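Long-range contacts in lysine-sensitive aspartokinase 3 (Escherichia coli, PDB 2J0W), which catalyses the ATP-dependent phosphorylation of L-aspartate to 4-phospho-L-aspartate, the first step of lysine biosynthesis from aspartate, and is inhibited allosterically by lysine: residues A[47-52]-A[113-118]; A[193-198]-A[357-362]; A[201-206]-A[260-265]. One frame throughout, in Å; residues are numbered along the deposited sequence.

Interaction 1 of 3, residues A[47-52]-A[113-118]; sequences LLVALA and ELVSHG
L48 is the knob of this contact: its isobutyl group enters a hollow on helix 108-131 bounded by L114, V115, H117 and G118, a knobs-into-holes fit. The two helices run nearly antiparallel, at 163°, with the axes of the two short segments 8.7 Å apart at the closest point. The two methyls of L48 divide the hollow between them. CD1 lies against bare backbone, 3.5 Å from G118 N, where the glycine leaves room for it. CD2 meets L114 CD2 at 3.3 Å, a close methyl-to-methyl touch. L114 sends its other branch toward A52, its CD1 4.2 Å from A52 CB; the small alanine suits a spot filled by the leucine. On another flank, V49 CG2 rests on V115 CG2 at 3.5 Å. The beta carbon of V49 points away, but CG2, anti to the carbonyl carbon, swings back to the neighbouring helix. I67 of helix 57-75 and I95 of helix 82-102 enclose L48 further, and the substrate-binding residues T45 and E119 lie close by on the same two helices as the contact. With no hydrogen bond crossing between the segments, their buried, apolar contact relies on shape and the exclusion of water.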
ATOM      1  N   LEU A  47      -5.725  18.748  32.729  1.00 35.62           N
ATOM      2  CA  LEU A  47      -6.371  19.939  33.259  1.00 43.41           C
ATOM      3  C   LEU A  47      -5.865  21.141  32.468  1.00 43.53           C
ATOM      4  O   LEU A  47      -6.659  21.925  31.924  1.00 42.75           O
ATOM      5  CB  LEU A  47      -6.067  20.090  34.754  1.00 44.81           C
ATOM      6  CG  LEU A  47      -6.902  19.124  35.611  1.00 48.03           C
ATOM      7  CD1 LEU A  47      -6.445  19.133  37.073  1.00 43.78           C
ATOM      8  CD2 LEU A  47      -8.373  19.526  35.498  1.00 42.01           C
ATOM      9  N   LEU A  48      -4.541  21.249  32.379  1.00 42.85           N
ATOM     10  CA  LEU A  48      -3.883  22.335  31.658  1.00 42.18           C
ATOM     11  C   LEU A  48      -4.327  22.434  30.207  1.00 43.29           C
ATOM     12  O   LEU A  48      -4.493  23.536  29.680  1.00 43.79           O
ATOM     13  CB  LEU A  48      -2.366  22.168  31.720  1.00 35.89           C
ATOM     14  CG  LEU A  48      -1.792  22.483  33.103  1.00 37.03           C
ATOM     15  CD1 LEU A  48      -0.299  22.265  33.106  1.00 22.72           C
ATOM     16  CD2 LEU A  48      -2.122  23.935  33.476  1.00 35.27           C
ATOM     17  N   VAL A  49      -4.531  21.293  29.561  1.00 41.46           N
ATOM     18  CA  VAL A  49      -4.967  21.304  28.175  1.00 41.93           C
ATOM     19  C   VAL A  49      -6.416  21.793  28.084  1.00 44.60           C
ATOM     20  O   VAL A  49      -6.776  22.532  27.168  1.00 46.55           O
ATOM     21  CB  VAL A  49      -4.834  19.898  27.544  1.00 41.23           C
ATOM     22  CG1 VAL A  49      -5.662  19.807  26.260  1.00 28.42           C
ATOM     23  CG2 VAL A  49      -3.367  19.612  27.245  1.00 34.34           C
ATOM     24  N   ALA A  50      -7.247  21.398  29.038  1.00 43.89           N
ATOM     25  CA  ALA A  50      -8.636  21.831  29.009  1.00 48.59           C
ATOM     26  C   ALA A  50      -8.704  23.348  29.178  1.00 49.86           C
ATOM     27  O   ALA A  50      -9.602  23.998  28.639  1.00 50.73           O
ATOM     28  CB  ALA A  50      -9.419  21.153  30.106  1.00 52.23           C
ATOM     29  N   LEU A  51      -7.756  23.906  29.933  1.00 46.05           N
ATOM     30  CA  LEU A  51      -7.718  25.347  30.159  1.00 43.22           C
ATOM     31  C   LEU A  51      -7.206  26.117  28.939  1.00 44.72           C
ATOM     32  O   LEU A  51      -7.624  27.250  28.691  1.00 44.89           O
ATOM     33  CB  LEU A  51      -6.854  25.663  31.362  1.00 40.81           C
ATOM     34  CG  LEU A  51      -7.457  25.316  32.718  1.00 45.92           C
ATOM     35  CD1 LEU A  51      -6.382  25.439  33.792  1.00 45.17           C
ATOM     36  CD2 LEU A  51      -8.630  26.247  33.006  1.00 47.25           C
ATOM     37  N   ALA A  52      -6.312  25.501  28.173  1.00 43.57           N
ATOM     38  CA  ALA A  52      -5.784  26.148  26.985  1.00 41.36           C
ATOM     39  C   ALA A  52      -6.812  26.099  25.862  1.00 39.97           C
ATOM     40  O   ALA A  52      -6.576  26.589  24.766  1.00 43.51           O
ATOM     41  CB  ALA A  52      -4.482  25.480  26.547  1.00 41.91           C
ATOM     42  N   GLU A 113       2.791  26.691  25.756  1.00 43.30           N
ATOM     43  CA  GLU A 113       3.327  27.538  26.820  1.00 41.05           C
ATOM     44  C   GLU A 113       2.614  27.343  28.148  1.00 40.64           C
ATOM     45  O   GLU A 113       3.231  27.359  29.208  1.00 39.10           O
ATOM     46  CB  GLU A 113       3.237  29.005  26.427  1.00 37.35           C
ATOM     47  CG  GLU A 113       3.580  29.954  27.576  1.00 44.52           C
ATOM     48  CD  GLU A 113       4.967  29.728  28.153  1.00 46.89           C
ATOM     49  OE1 GLU A 113       5.939  29.642  27.372  1.00 51.28           O
ATOM     50  OE2 GLU A 113       5.087  29.654  29.393  1.00 54.20           O
ATOM     51  N   LEU A 114       1.302  27.174  28.092  1.00 39.61           N
ATOM     52  CA  LEU A 114       0.544  26.984  29.308  1.00 34.02           C
ATOM     53  C   LEU A 114       0.742  25.553  29.786  1.00 31.36           C
ATOM     54  O   LEU A 114       0.969  25.310  30.968  1.00 31.20           O
ATOM     55  CB  LEU A 114      -0.932  27.254  29.033  1.00 38.95           C
ATOM     56  CG  LEU A 114      -1.850  27.374  30.240  1.00 43.48           C
ATOM     57  CD1 LEU A 114      -3.206  27.853  29.769  1.00 51.40           C
ATOM     58  CD2 LEU A 114      -1.966  26.047  30.941  1.00 41.13           C
ATOM     59  N   VAL A 115       0.666  24.593  28.873  1.00 28.42           N
ATOM     60  CA  VAL A 115       0.816  23.212  29.303  1.00 30.38           C
ATOM     61  C   VAL A 115       2.204  22.907  29.825  1.00 29.78           C
ATOM     62  O   VAL A 115       2.374  22.017  30.638  1.00 36.37           O
ATOM     63  CB  VAL A 115       0.474  22.212  28.185  1.00 33.04           C
ATOM     64  CG1 VAL A 115       0.978  20.835  28.572  1.00 32.08           C
ATOM     65  CG2 VAL A 115      -1.045  22.157  27.966  1.00 24.90           C
ATOM     66  N   SER A 116       3.197  23.650  29.379  1.00 32.24           N
ATOM     67  CA  SER A 116       4.549  23.400  29.831  1.00 39.37           C
ATOM     68  C   SER A 116       4.640  23.499  31.359  1.00 44.27           C
ATOM     69  O   SER A 116       5.407  22.765  31.995  1.00 49.25           O
ATOM     70  CB  SER A 116       5.489  24.403  29.187  1.00 36.59           C
ATOM     71  OG  SER A 116       5.146  25.699  29.618  1.00 39.20           O
ATOM     72  N   HIS A 117       3.845  24.388  31.948  1.00 42.10           N
ATOM     73  CA  HIS A 117       3.837  24.584  33.403  1.00 40.81           C
ATOM     74  C   HIS A 117       3.731  23.333  34.301  1.00 43.58           C
ATOM     75  O   HIS A 117       4.224  23.350  35.433  1.00 45.94           O
ATOM     76  CB  HIS A 117       2.741  25.583  33.778  1.00 33.65           C
ATOM     77  CG  HIS A 117       3.071  26.995  33.402  1.00 43.69           C
ATOM     78  ND1 HIS A 117       3.177  27.411  32.092  1.00 41.42           N
ATOM     79  CD2 HIS A 117       3.393  28.068  34.162  1.00 38.78           C
ATOM     80  CE1 HIS A 117       3.553  28.677  32.061  1.00 33.85           C
ATOM     81  NE2 HIS A 117       3.693  29.099  33.304  1.00 40.91           N
ATOM     82  N   GLY A 118       3.106  22.262  33.808  1.00 41.57           N
ATOM     83  CA  GLY A 118       2.961  21.039  34.591  1.00 39.48           C
ATOM     84  C   GLY A 118       4.290  20.413  34.987  1.00 41.68           C
ATOM     85  O   GLY A 118       4.569  20.203  36.177  1.00 41.99           O
TER

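Interaction 2 of 3, residues A[193-198]-A[357-362]; sequences TTTLGR and GSTSTG. With ASP (aspartic acid), chain B.
The backbones meet where R198 N donates a weak hydrogen bond to G357 O at 3.2 Å, with G197 CA 3.6 Å from the same oxygen. G197 adopts backbone angles that call for glycine. G357 itself has a positive phi, again suited to glycine. Beside this backbone pair the hydroxyls of T195 and T359 meet, OG1 to OG1 at 2.7 Å. Each has a further partner: T195 OG1 bonds to D112 OD1, and T359 OG1 to the backbone oxygen of G153. Threonine serves here by offering a short polar group beside a methyl, and T359 also packs on F184. The contact joins the kinase domain, at the end of strand 193-195 and in the turn that follows it, to a loop of the ACT region, in which S358 OG accepts from S360 N in an ST turn. R198 runs over this loop, its CG 3.7 Å from S358 O, and then folds back at chi2 and chi3 (-47° and -60°), which carries the guanidinium to the bound aspartate. There NE donates to OXT of the ligand at 2.8 Å, nearly straight at 166°, with OXT at the guanidinium edge and in its plane. NH2 adds a longer bond to the same oxygen, at 3.3 Å, and is also hydrogen-bonded to N46 OD1, which restrains the group's rotation.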
ATOM      1  N   THR A 193       8.089  28.630  23.953  1.00 46.37           N
ATOM      2  CA  THR A 193       8.034  27.269  24.471  1.00 41.21           C
ATOM      3  C   THR A 193       7.271  26.319  23.560  1.00 43.63           C
ATOM      4  O   THR A 193       6.239  26.678  22.991  1.00 44.69           O
ATOM      5  CB  THR A 193       7.376  27.214  25.866  1.00 42.75           C
ATOM      6  OG1 THR A 193       7.996  28.174  26.733  1.00 46.89           O
ATOM      7  CG2 THR A 193       7.567  25.827  26.484  1.00 41.34           C
ATOM      8  N   THR A 194       7.790  25.099  23.430  1.00 44.77           N
ATOM      9  CA  THR A 194       7.162  24.062  22.608  1.00 40.96           C
ATOM     10  C   THR A 194       7.018  22.789  23.418  1.00 37.60           C
ATOM     11  O   THR A 194       7.597  22.665  24.499  1.00 40.96           O
ATOM     12  CB  THR A 194       8.031  23.714  21.406  1.00 40.45           C
ATOM     13  OG1 THR A 194       9.329  23.311  21.875  1.00 34.28           O
ATOM     14  CG2 THR A 194       8.159  24.918  20.466  1.00 32.83           C
ATOM     15  N   THR A 195       6.242  21.843  22.901  1.00 33.88           N
ATOM     16  CA  THR A 195       6.090  20.545  23.560  1.00 38.40           C
ATOM     17  C   THR A 195       6.295  19.503  22.465  1.00 42.90           C
ATOM     18  O   THR A 195       6.070  19.800  21.289  1.00 44.50           O
ATOM     19  CB  THR A 195       4.703  20.360  24.187  1.00 37.29           C
ATOM     20  OG1 THR A 195       3.688  20.400  23.167  1.00 31.67           O
ATOM     21  CG2 THR A 195       4.454  21.444  25.207  1.00 34.44           C
ATOM     22  N   LEU A 196       6.729  18.301  22.835  1.00 42.46           N
ATOM     23  CA  LEU A 196       6.988  17.241  21.853  1.00 38.86           C
ATOM     24  C   LEU A 196       5.758  16.397  21.499  1.00 39.16           C
ATOM     25  O   LEU A 196       5.835  15.518  20.641  1.00 40.88           O
ATOM     26  CB  LEU A 196       8.098  16.325  22.371  1.00 32.29           C
ATOM     27  CG  LEU A 196       9.361  17.085  22.790  1.00 41.99           C
ATOM     28  CD1 LEU A 196      10.161  16.266  23.797  1.00 33.72           C
ATOM     29  CD2 LEU A 196      10.196  17.433  21.550  1.00 30.94           C
ATOM     30  N   GLY A 197       4.622  16.665  22.138  1.00 33.84           N
ATOM     31  CA  GLY A 197       3.436  15.877  21.847  1.00 33.33           C
ATOM     32  C   GLY A 197       3.161  14.940  23.009  1.00 39.80           C
ATOM     33  O   GLY A 197       4.098  14.535  23.705  1.00 36.36           O
ATOM     34  N   ARG A 198       1.889  14.597  23.228  1.00 40.37           N
ATOM     35  CA  ARG A 198       1.511  13.729  24.337  1.00 39.31           C
ATOM     36  C   ARG A 198       2.472  12.550  24.510  1.00 45.65           C
ATOM     37  O   ARG A 198       2.911  11.950  23.525  1.00 49.82           O
ATOM     38  CB  ARG A 198       0.092  13.199  24.132  1.00 32.70           C
ATOM     39  CG  ARG A 198      -0.971  14.282  23.972  1.00 42.56           C
ATOM     40  CD  ARG A 198      -0.842  15.375  25.030  1.00 45.81           C
ATOM     41  NE  ARG A 198      -0.986  14.870  26.395  1.00 44.73           N
ATOM     42  CZ  ARG A 198      -2.119  14.890  27.095  1.00 49.23           C
ATOM     43  NH1 ARG A 198      -3.225  15.395  26.560  1.00 57.55           N
ATOM     44  NH2 ARG A 198      -2.145  14.403  28.336  1.00 41.39           N
ATOM     45  N   GLY A 357      -1.775  13.036  18.033  1.00 56.62           N
ATOM     46  CA  GLY A 357      -0.889  12.830  19.161  1.00 54.96           C
ATOM     47  C   GLY A 357      -0.350  14.201  19.573  1.00 53.13           C
ATOM     48  O   GLY A 357       0.576  14.320  20.376  1.00 50.02           O
ATOM     49  N   SER A 358      -0.938  15.253  19.009  1.00 55.69           N
ATOM     50  CA  SER A 358      -0.511  16.601  19.326  1.00 55.01           C
ATOM     51  C   SER A 358      -1.012  17.018  20.703  1.00 54.94           C
ATOM     52  O   SER A 358      -2.021  16.516  21.191  1.00 52.17           O
ATOM     53  CB  SER A 358      -1.025  17.592  18.296  1.00 53.82           C
ATOM     54  OG  SER A 358      -0.739  18.907  18.735  1.00 57.95           O
ATOM     55  N   THR A 359      -0.285  17.938  21.327  1.00 54.97           N
ATOM     56  CA  THR A 359      -0.626  18.442  22.646  1.00 52.79           C
ATOM     57  C   THR A 359      -1.933  19.234  22.579  1.00 53.43           C
ATOM     58  O   THR A 359      -2.679  19.310  23.553  1.00 49.64           O
ATOM     59  CB  THR A 359       0.497  19.346  23.169  1.00 51.35           C
ATOM     60  OG1 THR A 359       1.701  18.581  23.258  1.00 44.27           O
ATOM     61  CG2 THR A 359       0.146  19.906  24.536  1.00 54.86           C
ATOM     62  N   SER A 360      -2.214  19.828  21.428  1.00 58.94           N
ATOM     63  CA  SER A 360      -3.440  20.599  21.281  1.00 64.35           C
ATOM     64  C   SER A 360      -4.548  19.752  20.651  1.00 67.41           C
ATOM     65  O   SER A 360      -4.386  19.189  19.568  1.00 65.11           O
ATOM     66  CB  SER A 360      -3.177  21.852  20.437  1.00 64.94           C
ATOM     67  OG  SER A 360      -4.204  22.804  20.631  1.00 75.70           O
ATOM     68  N   THR A 361      -5.673  19.670  21.351  1.00 73.41           N
ATOM     69  CA  THR A 361      -6.838  18.910  20.906  1.00 79.35           C
ATOM     70  C   THR A 361      -7.290  19.237  19.483  1.00 84.59           C
ATOM     71  O   THR A 361      -7.285  18.368  18.601  1.00 83.01           O
ATOM     72  CB  THR A 361      -8.041  19.153  21.847  1.00 77.75           C
ATOM     73  OG1 THR A 361      -7.817  20.349  22.607  1.00 76.05           O
ATOM     74  CG2 THR A 361      -8.244  17.974  22.789  1.00 78.90           C
ATOM     75  N   GLY A 362      -7.679  20.496  19.282  1.00 89.27           N
ATOM     76  CA  GLY A 362      -8.163  20.962  17.993  1.00 94.34           C
ATOM     77  C   GLY A 362      -7.320  20.710  16.756  1.00 98.49           C
ATOM     78  O   GLY A 362      -7.612  21.264  15.697  1.00 98.97           O
TER
HETATM   79  N   ASP B 502       3.031  15.436  30.512  1.00 42.44           N
HETATM   80  CA  ASP B 502       2.763  15.089  29.118  1.00 41.90           C
HETATM   81  C   ASP B 502       1.402  14.360  29.095  1.00 39.52           C
HETATM   82  O   ASP B 502       0.718  14.348  30.148  1.00 41.29           O
HETATM   83  CB  ASP B 502       3.941  14.233  28.558  1.00 43.10           C
HETATM   84  CG  ASP B 502       4.123  12.817  29.148  1.00 49.88           C
HETATM   85  OD1 ASP B 502       3.307  12.425  30.040  1.00 40.29           O
HETATM   86  OD2 ASP B 502       5.088  12.084  28.722  1.00 53.01           O
HETATM   87  OXT ASP B 502       1.047  13.767  28.019  1.00 42.23           O

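Interaction 3 of 3, residues A[201-206]-A[260-265]; sequences SDYTAA and HPATLL. With ASP (aspartic acid), chain B.
Y203 and A262 make the central apolar contact. The methyl of A262 sits over the middle of the tyrosine ring, its CB 3.6 Å from the ring centroid and only 6° off the normal, a CH-pi contact that a small side chain allows at this short range. The ring carbon Y203 CE1 also comes to 3.0 Å of A262 O. With CG anti to the backbone N (chi1 -167°), Y203 swings its ring out from helix 200-211 to lie against the turn, and P266 packs on it too. The H260 ring is almost parallel to that of Y203, at 11°, but the two are slid apart and barely overlap. A206 CB lies 3.0 Å from T263 O and also reaches the T263 CG2 methyl, so a short side chain suits the tight fit.

The polar contacts centre on the type I beta turn from H260 to T263. H260 O accepts twice, from T263 N and from T263 OG1 at 2.6 Å, the hydroxyl lying in the carbonyl plane on a lone pair. Between the segments H260 N makes a weak hydrogen bond to D202 OD2, at 3.3 Å, while D202 OD1 forms a salt bridge with the ATP-binding K8.

At the ligand, S201 N donates to OD2 of the bound aspartate at 2.8 Å. This amide lies near the start of helix 200-211, whose dipole would probably favour the negative carboxylate. One short helical segment thus combines substrate binding at S201, a charge directed to K8 at D202, and an apolar face at Y203 and A206 that seats the turn.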
ATOM      1  N   SER A 201       7.389  12.809  27.253  1.00 41.07           N
ATOM      2  CA  SER A 201       8.413  12.721  28.286  1.00 44.49           C
ATOM      3  C   SER A 201       9.325  11.511  28.061  1.00 42.12           C
ATOM      4  O   SER A 201      10.464  11.520  28.515  1.00 38.49           O
ATOM      5  CB  SER A 201       7.785  12.656  29.682  1.00 43.45           C
ATOM      6  OG  SER A 201       7.223  13.909  30.041  1.00 52.83           O
ATOM      7  N   ASP A 202       8.824  10.477  27.370  1.00 41.07           N
ATOM      8  CA  ASP A 202       9.633   9.283  27.091  1.00 44.21           C
ATOM      9  C   ASP A 202      10.686   9.688  26.092  1.00 45.88           C
ATOM     10  O   ASP A 202      11.880   9.373  26.223  1.00 44.61           O
ATOM     11  CB  ASP A 202       8.816   8.156  26.446  1.00 38.98           C
ATOM     12  CG  ASP A 202       7.837   7.521  27.398  1.00 45.52           C
ATOM     13  OD1 ASP A 202       8.209   7.303  28.580  1.00 41.35           O
ATOM     14  OD2 ASP A 202       6.702   7.225  26.948  1.00 40.77           O
ATOM     15  N   TYR A 203      10.210  10.392  25.078  1.00 45.63           N
ATOM     16  CA  TYR A 203      11.062  10.852  24.010  1.00 49.44           C
ATOM     17  C   TYR A 203      12.195  11.698  24.585  1.00 51.90           C
ATOM     18  O   TYR A 203      13.363  11.501  24.240  1.00 55.76           O
ATOM     19  CB  TYR A 203      10.216  11.637  23.008  1.00 49.65           C
ATOM     20  CG  TYR A 203      10.891  11.907  21.689  1.00 54.53           C
ATOM     21  CD1 TYR A 203      11.985  11.149  21.271  1.00 52.87           C
ATOM     22  CD2 TYR A 203      10.421  12.911  20.843  1.00 54.20           C
ATOM     23  CE1 TYR A 203      12.591  11.388  20.043  1.00 55.34           C
ATOM     24  CE2 TYR A 203      11.018  13.155  19.615  1.00 48.00           C
ATOM     25  CZ  TYR A 203      12.098  12.391  19.219  1.00 53.49           C
ATOM     26  OH  TYR A 203      12.662  12.603  17.985  1.00 49.00           O
ATOM     27  N   THR A 204      11.861  12.614  25.487  1.00 49.85           N
ATOM     28  CA  THR A 204      12.875  13.472  26.083  1.00 44.38           C
ATOM     29  C   THR A 204      13.964  12.654  26.764  1.00 41.19           C
ATOM     30  O   THR A 204      15.146  12.985  26.696  1.00 38.02           O
ATOM     31  CB  THR A 204      12.264  14.419  27.136  1.00 40.16           C
ATOM     32  OG1 THR A 204      11.286  15.258  26.516  1.00 54.76           O
ATOM     33  CG2 THR A 204      13.348  15.288  27.758  1.00 27.60           C
ATOM     34  N   ALA A 205      13.560  11.586  27.430  1.00 41.44           N
ATOM     35  CA  ALA A 205      14.518  10.763  28.146  1.00 44.40           C
ATOM     36  C   ALA A 205      15.502  10.112  27.198  1.00 45.00           C
ATOM     37  O   ALA A 205      16.695  10.096  27.465  1.00 45.77           O
ATOM     38  CB  ALA A 205      13.796   9.713  28.963  1.00 46.53           C
ATOM     39  N   ALA A 206      15.006   9.571  26.094  1.00 47.25           N
ATOM     40  CA  ALA A 206      15.881   8.948  25.111  1.00 49.48           C
ATOM     41  C   ALA A 206      16.786   9.997  24.462  1.00 53.63           C
ATOM     42  O   ALA A 206      17.972   9.751  24.246  1.00 58.49           O
ATOM     43  CB  ALA A 206      15.053   8.251  24.045  1.00 48.09           C
ATOM     44  N   HIS A 260       6.454   6.249  23.798  1.00 49.00           N
ATOM     45  CA  HIS A 260       6.110   7.219  22.791  1.00 49.14           C
ATOM     46  C   HIS A 260       6.730   6.649  21.511  1.00 50.59           C
ATOM     47  O   HIS A 260       7.860   6.166  21.517  1.00 49.98           O
ATOM     48  CB  HIS A 260       6.735   8.574  23.126  1.00 47.18           C
ATOM     49  CG  HIS A 260       6.407   9.642  22.138  1.00 42.80           C
ATOM     50  ND1 HIS A 260       5.243  10.379  22.196  1.00 46.67           N
ATOM     51  CD2 HIS A 260       7.056  10.050  21.024  1.00 41.25           C
ATOM     52  CE1 HIS A 260       5.189  11.193  21.158  1.00 50.95           C
ATOM     53  NE2 HIS A 260       6.277  11.011  20.429  1.00 48.61           N
ATOM     54  N   PRO A 261       5.981   6.676  20.405  1.00 48.14           N
ATOM     55  CA  PRO A 261       6.442   6.169  19.115  1.00 45.31           C
ATOM     56  C   PRO A 261       7.821   6.647  18.666  1.00 46.44           C
ATOM     57  O   PRO A 261       8.426   6.033  17.791  1.00 49.39           O
ATOM     58  CB  PRO A 261       5.338   6.620  18.168  1.00 33.04           C
ATOM     59  CG  PRO A 261       4.134   6.458  18.995  1.00 37.60           C
ATOM     60  CD  PRO A 261       4.550   7.025  20.342  1.00 43.36           C
ATOM     61  N   ALA A 262       8.320   7.726  19.258  1.00 45.98           N
ATOM     62  CA  ALA A 262       9.623   8.272  18.871  1.00 47.18           C
ATOM     63  C   ALA A 262      10.730   8.051  19.901  1.00 52.14           C
ATOM     64  O   ALA A 262      11.859   8.523  19.714  1.00 51.04           O
ATOM     65  CB  ALA A 262       9.498   9.777  18.583  1.00 35.20           C
ATOM     66  N   THR A 263      10.416   7.347  20.987  1.00 54.16           N
ATOM     67  CA  THR A 263      11.405   7.095  22.032  1.00 52.26           C
ATOM     68  C   THR A 263      12.643   6.373  21.510  1.00 51.67           C
ATOM     69  O   THR A 263      13.768   6.845  21.678  1.00 49.02           O
ATOM     70  CB  THR A 263      10.831   6.229  23.160  1.00 51.34           C
ATOM     71  OG1 THR A 263       9.512   6.684  23.505  1.00 50.39           O
ATOM     72  CG2 THR A 263      11.744   6.306  24.378  1.00 41.09           C
ATOM     73  N   LEU A 264      12.418   5.233  20.866  1.00 52.48           N
ATOM     74  CA  LEU A 264      13.490   4.387  20.344  1.00 53.03           C
ATOM     75  C   LEU A 264      14.352   4.930  19.197  1.00 55.49           C
ATOM     76  O   LEU A 264      15.420   4.373  18.916  1.00 53.61           O
ATOM     77  CB  LEU A 264      12.905   3.014  19.971  1.00 51.48           C
ATOM     78  CG  LEU A 264      12.156   2.333  21.142  1.00 47.21           C
ATOM     79  CD1 LEU A 264      11.437   1.053  20.696  1.00 27.35           C
ATOM     80  CD2 LEU A 264      13.149   2.039  22.257  1.00 33.01           C
ATOM     81  N   LEU A 265      13.923   6.003  18.536  1.00 52.80           N
ATOM     82  CA  LEU A 265      14.747   6.546  17.462  1.00 54.79           C
ATOM     83  C   LEU A 265      16.141   6.845  17.994  1.00 58.16           C
ATOM     84  O   LEU A 265      17.136   6.442  17.404  1.00 60.80           O
ATOM     85  CB  LEU A 265      14.144   7.821  16.882  1.00 55.59           C
ATOM     86  CG  LEU A 265      12.959   7.667  15.933  1.00 54.51           C
ATOM     87  CD1 LEU A 265      12.522   9.065  15.449  1.00 41.31           C
ATOM     88  CD2 LEU A 265      13.351   6.756  14.757  1.00 42.27           C
TER
HETATM   89  N   ASP B 502       3.031  15.436  30.512  1.00 42.44           N
HETATM   90  CA  ASP B 502       2.763  15.089  29.118  1.00 41.90           C
HETATM   91  C   ASP B 502       1.402  14.360  29.095  1.00 39.52           C
HETATM   92  O   ASP B 502       0.718  14.348  30.148  1.00 41.29           O
HETATM   93  CB  ASP B 502       3.941  14.233  28.558  1.00 43.10           C
HETATM   94  CG  ASP B 502       4.123  12.817  29.148  1.00 49.88           C
HETATM   95  OD1 ASP B 502       3.307  12.425  30.040  1.00 40.29           O
HETATM   96  OD2 ASP B 502       5.088  12.084  28.722  1.00 53.01           O
HETATM   97  OXT ASP B 502       1.047  13.767  28.019  1.00 42.23           O

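In the fold
Along the chain, both segments of interaction 1 precede those of interactions 2 and 3, and both segments of interaction 3 fall between the two of interaction 2. The centres of interactions 1 and 2 are about 10 Å apart and the two touch: E113 OE1 and T193 OG1 are probably hydrogen-bonded, and V49 packs on T359. Interactions 2 and 3, about 14 Å apart between centres, are linked by the chain itself, since strand 193-195 leads into helix 200-211, and both reach the bound aspartate. Interactions 1 and 3, with centres about 21 Å apart, do not touch. Both belong to the amino acid kinase domain, whereas interaction 2 joins that domain to the ACT region, consistent with a route between regulatory and catalytic parts.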